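Local coordinates for protein KP700603 (Klebsiella pneumoniae 700603, PDB 5KVK) that is of unknown function, belongs to the competence-damaged protein (CinA) superfamily and may be connected with outer membrane biogenesis, at residues A[82-87]-A[123-128]. Sequence-based numbering, arbitrary orientation.
Sequences SAVSEA and AGTVWF
The indole of W127, on strand 125-132 of the five-stranded mixed sheet in this CinA-family fold, lies with one face against the first turn of helix 86-100. E86 CB makes a CH-pi contact over the six-membered ring of W127, 3.6 Å from its centroid and 18° off the ring normal. The backbone joining S85 to E86 passes over the same face, E86 N standing 3.5 Å above the centre of the W127 ring plane. With CG anti to the backbone N (chi1 -175°) and an extended chain beyond, E86 follows the indole outward until its carboxylate plane is tilted just 12° from the ring; there OE2 is hydrogen-bonded to T138 OG1 on the neighbouring strand 135-142. At the pyrrole end, V84 CG1 comes within 4.0 Å of W127 CD1, while V84 also touches S109 and Y111. Behind this first shell, the turn that delivers S85 to the ring is closed by serines. S82 forms an ST turn, its OG accepting from V84 N, and S85 is the N-cap residue, whose OG accepts from C88 N; the same S85 OG donates to S82 O at 2.8 Å.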
loop_
_atom_site.group_PDB
_atom_site.type_symbol
_atom_site.label_atom_id
_atom_site.label_comp_id
_atom_site.label_asym_id
_atom_site.label_seq_id
_atom_site.Cartn_x
_atom_site.Cartn_y
_atom_site.Cartn_z
ATOM N N SER A 82 -22.044 -4.911 1.795
ATOM C CA SER A 82 -21.167 -3.820 1.349
ATOM C C SER A 82 -19.721 -4.086 1.745
ATOM O O SER A 82 -19.450 -5.041 2.482
ATOM C CB SER A 82 -21.630 -2.459 1.894
ATOM O OG SER A 82 -21.016 -2.142 3.138
ATOM N N ALA A 83 -18.790 -3.241 1.257
ATOM C CA ALA A 83 -17.355 -3.373 1.586
ATOM C C ALA A 83 -17.032 -2.967 3.027
ATOM O O ALA A 83 -16.019 -3.423 3.587
ATOM C CB ALA A 83 -16.507 -2.535 0.599
ATOM N N VAL A 84 -17.857 -2.139 3.652
ATOM C CA VAL A 84 -17.591 -1.757 5.036
ATOM C C VAL A 84 -18.472 -2.622 5.925
ATOM O O VAL A 84 -19.597 -2.246 6.317
ATOM C CB VAL A 84 -17.805 -0.242 5.220
ATOM C CG1 VAL A 84 -17.677 0.186 6.714
ATOM C CG2 VAL A 84 -16.743 0.485 4.365
ATOM N N SER A 85 -17.963 -3.821 6.212
ATOM C CA SER A 85 -18.750 -4.822 6.910
ATOM C C SER A 85 -17.818 -5.861 7.493
ATOM O O SER A 85 -16.652 -5.980 7.086
ATOM C CB SER A 85 -19.761 -5.523 5.991
ATOM O OG SER A 85 -18.993 -6.200 5.019
ATOM N N GLU A 86 -18.341 -6.555 8.501
ATOM C CA GLU A 86 -17.583 -7.640 9.114
ATOM C C GLU A 86 -17.270 -8.698 8.068
ATOM O O GLU A 86 -16.125 -9.145 7.933
ATOM C CB GLU A 86 -18.388 -8.231 10.274
ATOM C CG GLU A 86 -17.594 -9.274 11.029
ATOM C CD GLU A 86 -18.370 -9.949 12.154
ATOM O OE1 GLU A 86 -19.619 -9.876 12.219
ATOM O OE2 GLU A 86 -17.703 -10.600 12.974
ATOM N N ALA A 87 -18.276 -9.081 7.270
ATOM C CA ALA A 87 -18.021 -10.137 6.294
ATOM C C ALA A 87 -16.927 -9.717 5.334
ATOM O O ALA A 87 -16.076 -10.520 4.948
ATOM C CB ALA A 87 -19.304 -10.484 5.530
ATOM N N ALA A 123 -19.481 8.732 8.523
ATOM C CA ALA A 123 -18.060 8.948 8.318
ATOM C C ALA A 123 -17.324 8.598 9.604
ATOM O O ALA A 123 -17.824 8.851 10.709
ATOM C CB ALA A 123 -17.782 10.408 7.910
ATOM N N GLY A 124 -16.160 7.989 9.443
ATOM C CA GLY A 124 -15.358 7.499 10.573
ATOM C C GLY A 124 -15.604 6.065 10.973
ATOM O O GLY A 124 -14.834 5.505 11.770
ATOM N N THR A 125 -16.631 5.433 10.450
ATOM C CA THR A 125 -16.829 4.020 10.717
ATOM C C THR A 125 -15.812 3.141 9.983
ATOM O O THR A 125 -15.625 3.243 8.756
ATOM C CB THR A 125 -18.248 3.622 10.320
ATOM O OG1 THR A 125 -19.233 4.432 11.014
ATOM C CG2 THR A 125 -18.493 2.141 10.642
ATOM N N VAL A 126 -15.166 2.264 10.734
ATOM C CA VAL A 126 -14.102 1.430 10.189
ATOM C C VAL A 126 -14.238 0.013 10.775
ATOM O O VAL A 126 -14.298 -0.174 12.003
ATOM C CB VAL A 126 -12.693 1.986 10.502
ATOM C CG1 VAL A 126 -11.661 1.120 9.880
ATOM C CG2 VAL A 126 -12.453 3.446 10.028
ATOM N N TRP A 127 -14.256 -0.992 9.907
ATOM C CA TRP A 127 -14.204 -2.399 10.316
ATOM C C TRP A 127 -12.777 -2.922 10.212
ATOM O O TRP A 127 -12.066 -2.605 9.252
ATOM C CB TRP A 127 -15.089 -3.249 9.389
ATOM C CG TRP A 127 -16.499 -3.404 9.907
ATOM C CD1 TRP A 127 -17.596 -2.695 9.496
ATOM C CD2 TRP A 127 -16.948 -4.308 10.934
ATOM N NE1 TRP A 127 -18.733 -3.133 10.197
ATOM C CE2 TRP A 127 -18.353 -4.107 11.088
ATOM C CE3 TRP A 127 -16.311 -5.277 11.732
ATOM C CZ2 TRP A 127 -19.123 -4.847 11.999
ATOM C CZ3 TRP A 127 -17.081 -5.994 12.648
ATOM C CH2 TRP A 127 -18.469 -5.774 12.775
ATOM N N PHE A 128 -12.393 -3.753 11.173
ATOM C CA PHE A 128 -11.090 -4.385 11.238
ATOM C C PHE A 128 -11.240 -5.898 11.318
ATOM O O PHE A 128 -12.155 -6.416 11.981
ATOM C CB PHE A 128 -10.334 -3.940 12.480
ATOM C CG PHE A 128 -10.095 -2.455 12.559
ATOM C CD1 PHE A 128 -11.109 -1.581 13.012
ATOM C CD2 PHE A 128 -8.862 -1.938 12.172
ATOM C CE1 PHE A 128 -10.858 -0.191 13.076
ATOM C CE2 PHE A 128 -8.617 -0.563 12.233
ATOM C CZ PHE A 128 -9.619 0.294 12.672
#